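Local coordinates for glutathione-independent glyoxalase DJ-1 (Schizosaccharomyces pombe, PDB 4QYT), which converts methylglyoxal to D-lactate in a single step without glutathione and takes part in protection against reactive oxygen species, at residues Asn157-Gln162 with Leu172-Gln177. Numbering follows the deposited sequence.
Sequences NLITSQ and LKLLEQ
I159 points from strand 158-161 at helix 167-178 and touches L174, K173 and Q177; its side chain crosses those of L174 and K173 at a slant. I159 and K173 each have two conformers, and the contacts here are those of one. The closest approach is to L174, where CD1 of I159 lies 3.9 Å from CD2 of L174. The same leucine methyl also reaches inward along the isoleucine, 4.1 Å from I159 CG1, so one branch tip of L174 lies against the stem and end of the longer I159 arm. The L174 CA-CB bond does not aim at the strand; CG stands anti to the carbonyl carbon (chi1 -73°), and the branch bearing CD2 brings the side chain nearer. K173 leaves the helix toward the strand, and its CG lies across both I159 branches, 4.2 Å from CG2 and from CG1, a loose aliphatic contact. In this conformer the chain then bends at chi2 (71°), turning the ammonium end away from I159. Q177 adds its CG, 4.4 Å from I159 CD1, one helical turn beyond K173. Strand 158-161 and helix 167-178 belong to the DJ-1/PfpI alpha/beta sandwich: the strand lies between parallel strand 109-112 and antiparallel strand 152-155, and the chain returns along the helix packed on the sheet. The short segments run nearly antiparallel, at 163°, with axes 9.3 Å apart. K173 reaches V152 of edge strand 152-155 and Q177 rests on W109 of strand 109-112, so the helix touches the strands on either side of 158-161; I159 itself touches L154. The segments bury 162 Å² together, 89 Å² of it on I159, and the L174 side chain lies about 10 Å from that of E19, an inferred active-site residue.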
loop_
_atom_site.group_PDB
_atom_site.type_symbol
_atom_site.label_atom_id
_atom_site.label_comp_id
_atom_site.label_asym_id
_atom_site.label_seq_id
_atom_site.Cartn_x
_atom_site.Cartn_y
_atom_site.Cartn_z
ATOM N N ASN A 157 -5.364 22.095 -10.246
ATOM C CA ASN A 157 -4.245 21.367 -9.633
ATOM C C ASN A 157 -4.712 20.444 -8.512
ATOM O O ASN A 157 -3.917 20.097 -7.646
ATOM C CB ASN A 157 -3.196 22.361 -9.110
ATOM C CG ASN A 157 -3.725 23.268 -8.025
ATOM O OD1 ASN A 157 -4.938 23.461 -7.870
ATOM N ND2 ASN A 157 -2.798 23.815 -7.247
ATOM N N LEU A 158 -5.959 19.973 -8.641
ATOM C CA LEU A 158 -6.573 19.049 -7.683
ATOM C C LEU A 158 -6.745 17.686 -8.362
ATOM O O LEU A 158 -7.480 17.569 -9.362
ATOM C CB LEU A 158 -7.929 19.562 -7.241
ATOM C CG LEU A 158 -8.725 18.614 -6.320
ATOM C CD1 LEU A 158 -8.004 18.358 -5.005
ATOM C CD2 LEU A 158 -10.141 19.131 -6.113
ATOM N N ILE A 159 -6.095 16.686 -7.795
ATOM C CA ILE A 159 -6.249 15.310 -8.209
ATOM C C ILE A 159 -7.122 14.619 -7.154
ATOM O O ILE A 159 -6.795 14.634 -5.961
ATOM C CB ILE A 159 -4.859 14.629 -8.262
ATOM C CG1 ILE A 159 -3.963 15.243 -9.357
ATOM C CG2 ILE A 159 -5.012 13.124 -8.482
ATOM C CD1 ILE A 159 -3.338 16.601 -9.075
ATOM N N THR A 160 -8.191 13.959 -7.614
ATOM C CA THR A 160 -9.005 13.124 -6.733
ATOM C C THR A 160 -9.131 11.712 -7.294
ATOM O O THR A 160 -8.916 11.481 -8.486
ATOM C CB THR A 160 -10.381 13.762 -6.453
ATOM O OG1 THR A 160 -11.116 13.935 -7.665
ATOM C CG2 THR A 160 -10.255 15.044 -5.691
ATOM N N SER A 161 -9.355 10.751 -6.402
ATOM C CA SER A 161 -9.368 9.350 -6.786
ATOM C C SER A 161 -10.229 8.518 -5.850
ATOM O O SER A 161 -10.651 8.981 -4.818
ATOM C CB SER A 161 -7.941 8.850 -6.820
ATOM O OG SER A 161 -7.763 7.579 -7.368
ATOM N N GLN A 162 -10.595 7.319 -6.288
ATOM C CA GLN A 162 -11.718 6.603 -5.697
ATOM C C GLN A 162 -11.409 5.763 -4.457
ATOM O O GLN A 162 -12.215 5.735 -3.517
ATOM C CB GLN A 162 -12.354 5.704 -6.754
ATOM C CG GLN A 162 -12.992 6.506 -7.889
ATOM C CD GLN A 162 -13.802 5.661 -8.828
ATOM O OE1 GLN A 162 -13.306 4.692 -9.399
ATOM N NE2 GLN A 162 -15.075 6.024 -8.997
ATOM N N LEU A 172 0.548 7.993 -9.239
ATOM C CA LEU A 172 1.148 8.245 -10.533
ATOM C C LEU A 172 0.650 9.568 -11.130
ATOM O O LEU A 172 1.462 10.309 -11.745
ATOM C CB LEU A 172 0.892 7.089 -11.497
ATOM C CG LEU A 172 1.758 5.874 -11.287
ATOM C CD1 LEU A 172 1.170 4.679 -12.044
ATOM C CD2 LEU A 172 3.203 6.129 -11.678
ATOM N N LYS A 173 -0.644 9.841 -11.018
ATOM C CA LYS A 173 -1.183 11.091 -11.566
ATOM C C LYS A 173 -0.488 12.295 -10.918
ATOM O O LYS A 173 -0.106 13.254 -11.596
ATOM C CB LYS A 173 -2.703 11.150 -11.395
ATOM C CG LYS A 173 -3.368 12.249 -12.214
ATOM C CD LYS A 173 -3.370 11.966 -13.716
ATOM C CE LYS A 173 -4.220 12.978 -14.455
ATOM N NZ LYS A 173 -4.324 12.666 -15.902
ATOM N N LEU A 174 -0.300 12.240 -9.595
ATOM C CA LEU A 174 0.433 13.293 -8.895
ATOM C C LEU A 174 1.848 13.426 -9.420
ATOM O O LEU A 174 2.308 14.510 -9.766
ATOM C CB LEU A 174 0.407 13.029 -7.396
ATOM C CG LEU A 174 -0.946 13.287 -6.720
ATOM C CD1 LEU A 174 -0.994 12.487 -5.427
ATOM C CD2 LEU A 174 -1.139 14.769 -6.468
ATOM N N LEU A 175 2.558 12.311 -9.503
ATOM C CA LEU A 175 3.911 12.323 -9.985
ATOM C C LEU A 175 4.033 12.900 -11.401
ATOM O O LEU A 175 4.956 13.658 -11.702
ATOM C CB LEU A 175 4.484 10.885 -9.990
ATOM C CG LEU A 175 5.935 10.794 -10.465
ATOM C CD1 LEU A 175 6.893 11.557 -9.566
ATOM C CD2 LEU A 175 6.348 9.348 -10.620
ATOM N N GLU A 176 3.072 12.558 -12.244
ATOM C CA GLU A 176 3.069 12.993 -13.635
ATOM C C GLU A 176 3.055 14.505 -13.746
ATOM O O GLU A 176 3.552 15.047 -14.747
ATOM C CB GLU A 176 1.833 12.407 -14.347
ATOM C CG GLU A 176 1.939 12.520 -15.857
ATOM C CD GLU A 176 0.781 11.894 -16.597
ATOM O OE1 GLU A 176 -0.217 11.529 -15.948
ATOM O OE2 GLU A 176 0.990 11.555 -17.791
ATOM N N GLN A 177 2.491 15.206 -12.766
ATOM C CA GLN A 177 2.432 16.663 -12.843
ATOM C C GLN A 177 3.767 17.332 -12.605
ATOM O O GLN A 177 3.935 18.490 -12.980
ATOM C CB GLN A 177 1.414 17.221 -11.842
ATOM C CG GLN A 177 0.032 16.603 -11.898
ATOM C CD GLN A 177 -0.473 16.382 -13.321
ATOM O OE1 GLN A 177 -0.909 15.279 -13.663
ATOM N NE2 GLN A 177 -0.611 17.424 -14.062
#